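Endoglucanase A (Clostridium cellulolyticum, PDB 1EDG) probably hydrolyses internal beta-1,4-glucosidic bonds of cellulose, acting as a family 5 endoglucanase with a TIM-barrel catalytic domain. Local coordinates at residues Gly130-Ser134 and Met168-Val174. Sequence-based numbering, arbitrary orientation.
Sequences GYFPS and MNEPRLV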
loop_
_atom_site.group_PDB
_atom_site.type_symbol
_atom_site.label_atom_id
_atom_site.label_comp_id
_atom_site.label_asym_id
_atom_site.label_seq_id
_atom_site.Cartn_x
_atom_site.Cartn_y
_atom_site.Cartn_z
ATOM N N GLY A 130 5.328 17.232 -9.515
ATOM C CA GLY A 130 5.685 16.477 -8.325
ATOM C C GLY A 130 7.165 16.156 -8.256
ATOM O O GLY A 130 8.000 17.050 -8.402
ATOM N N TYR A 131 7.495 14.888 -8.034
ATOM C CA TYR A 131 8.892 14.462 -7.959
ATOM C C TYR A 131 9.170 13.449 -9.068
ATOM O O TYR A 131 8.241 12.915 -9.675
ATOM C CB TYR A 131 9.215 13.862 -6.571
ATOM C CG TYR A 131 8.594 12.504 -6.279
ATOM C CD1 TYR A 131 7.307 12.399 -5.751
ATOM C CD2 TYR A 131 9.284 11.327 -6.555
ATOM C CE1 TYR A 131 6.723 11.150 -5.510
ATOM C CE2 TYR A 131 8.709 10.077 -6.321
ATOM C CZ TYR A 131 7.427 10.000 -5.801
ATOM O OH TYR A 131 6.852 8.765 -5.598
ATOM N N PHE A 132 10.444 13.235 -9.378
ATOM C CA PHE A 132 10.852 12.268 -10.394
ATOM C C PHE A 132 12.213 11.798 -9.904
ATOM O O PHE A 132 13.140 12.597 -9.757
ATOM C CB PHE A 132 10.959 12.910 -11.783
ATOM C CG PHE A 132 11.044 11.909 -12.900
ATOM C CD1 PHE A 132 9.887 11.362 -13.451
ATOM C CD2 PHE A 132 12.277 11.482 -13.383
ATOM C CE1 PHE A 132 9.960 10.401 -14.467
ATOM C CE2 PHE A 132 12.358 10.520 -14.399
ATOM C CZ PHE A 132 11.199 9.981 -14.939
ATOM N N PRO A 133 12.337 10.497 -9.602
ATOM C CA PRO A 133 13.569 9.880 -9.098
ATOM C C PRO A 133 14.754 9.706 -10.051
ATOM O O PRO A 133 15.088 8.585 -10.433
ATOM C CB PRO A 133 13.069 8.540 -8.563
ATOM C CG PRO A 133 12.025 8.177 -9.556
ATOM C CD PRO A 133 11.270 9.486 -9.741
ATOM N N SER A 134 15.370 10.819 -10.436
ATOM C CA SER A 134 16.557 10.799 -11.290
ATOM C C SER A 134 17.359 12.033 -10.890
ATOM O O SER A 134 16.790 13.021 -10.413
ATOM C CB SER A 134 16.203 10.804 -12.785
ATOM O OG SER A 134 15.794 12.082 -13.238
ATOM N N MET A 168 6.384 7.654 -0.119
ATOM C CA MET A 168 6.131 7.534 -1.557
ATOM C C MET A 168 5.443 6.210 -1.839
ATOM O O MET A 168 5.558 5.263 -1.054
ATOM C CB MET A 168 7.441 7.589 -2.349
ATOM C CG MET A 168 8.184 8.911 -2.220
ATOM S SD MET A 168 9.815 8.891 -2.990
ATOM C CE MET A 168 10.751 8.042 -1.714
ATOM N N ASN A 169 4.758 6.135 -2.975
ATOM C CA ASN A 169 4.036 4.932 -3.375
ATOM C C ASN A 169 4.896 3.963 -4.194
ATOM O O ASN A 169 5.437 2.989 -3.657
ATOM C CB ASN A 169 2.767 5.340 -4.147
ATOM C CG ASN A 169 1.991 4.145 -4.661
ATOM O OD1 ASN A 169 1.693 3.217 -3.914
ATOM N ND2 ASN A 169 1.658 4.159 -5.948
ATOM N N GLU A 170 4.999 4.209 -5.495
ATOM C CA GLU A 170 5.800 3.377 -6.389
ATOM C C GLU A 170 6.768 4.261 -7.181
ATOM O O GLU A 170 6.655 4.382 -8.402
ATOM C CB GLU A 170 4.892 2.575 -7.339
ATOM C CG GLU A 170 4.036 1.519 -6.634
ATOM C CD GLU A 170 3.149 0.709 -7.577
ATOM O OE1 GLU A 170 3.016 1.052 -8.768
ATOM O OE2 GLU A 170 2.569 -0.293 -7.116
ATOM N N PRO A 171 7.741 4.884 -6.494
ATOM C CA PRO A 171 8.708 5.756 -7.182
ATOM C C PRO A 171 9.413 4.966 -8.287
ATOM O O PRO A 171 9.902 3.855 -8.062
ATOM C CB PRO A 171 9.644 6.192 -6.053
ATOM C CG PRO A 171 9.602 5.024 -5.108
ATOM C CD PRO A 171 8.146 4.633 -5.098
ATOM N N ARG A 172 9.437 5.525 -9.493
ATOM C CA ARG A 172 10.022 4.820 -10.624
ATOM C C ARG A 172 10.298 5.790 -11.767
ATOM O O ARG A 172 9.905 6.956 -11.707
ATOM C CB ARG A 172 9.014 3.767 -11.104
ATOM C CG ARG A 172 7.718 4.383 -11.645
ATOM C CD ARG A 172 6.594 3.368 -11.763
ATOM N NE ARG A 172 5.410 3.927 -12.416
ATOM C CZ ARG A 172 4.516 4.721 -11.829
ATOM N NH1 ARG A 172 4.647 5.065 -10.557
ATOM N NH2 ARG A 172 3.477 5.171 -12.520
ATOM N N LEU A 173 10.942 5.290 -12.819
ATOM C CA LEU A 173 11.240 6.102 -13.994
ATOM C C LEU A 173 10.082 5.993 -14.987
ATOM O O LEU A 173 10.105 5.160 -15.892
ATOM C CB LEU A 173 12.549 5.643 -14.648
ATOM C CG LEU A 173 13.818 5.832 -13.813
ATOM C CD1 LEU A 173 14.997 5.177 -14.512
ATOM C CD2 LEU A 173 14.076 7.316 -13.573
ATOM N N VAL A 174 9.061 6.826 -14.802
ATOM C CA VAL A 174 7.892 6.813 -15.679
ATOM C C VAL A 174 8.325 7.068 -17.120
ATOM O O VAL A 174 9.096 7.989 -17.393
ATOM C CB VAL A 174 6.853 7.882 -15.264
ATOM C CG1 VAL A 174 5.632 7.801 -16.158
ATOM C CG2 VAL A 174 6.444 7.690 -13.811
HETATM O O HOH W 1 4.319 8.808 -4.483
#
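Pro133 and Arg172 have the nearest CA atoms of the two segments, 6.4 Å apart, where two irregular loops of the (beta/alpha)8 barrel pack together, one following strand 116-120 and the other strand 163-166. The 168-174 loop carries the Asn-Glu pair at the end of the fourth strand, where family 5 enzymes have their acid/base glutamate; Glu170 probably fills that role, and its CB points away from 130-134. Tyr131 reaches across from a classic beta bulge formed with Gly130. With CG held between the backbone N and the carbonyl carbon (chi1 71°), the ring is carried across to Met168 in an oblique Met-aromatic contact, SD lying 4.2 Å from the ring centroid. Pro171 CB comes to the ring edge, 4.0 Å from Tyr131 CE2. A water in the ring plane joins Tyr131 OH to the backbone N of Asn169, so the hydroxyl is tied to the chain just before Glu170. Tyr144 and Ile145 of helix 138-155 also pack on Tyr131. Farther along, Pro133, at the centre of an inverse gamma turn, sets CG 3.3 Å from Arg172 O. Arg172 itself turns back within its loop: NH1 donates to Glu170 O in the guanidinium plane, and NE forms a salt bridge with Glu179. Leu173 CD2 lies 3.5 Å from Pro133 O, an oxygen hydrogen-bonded to Ser192. The Phe132 and Leu173 side chains cross at about a right angle, Phe132 CE2 resting 3.7 Å from Leu173 CD2, while Val174 O approaches the ring edge in plane, 3.8 Å from Phe132 CZ.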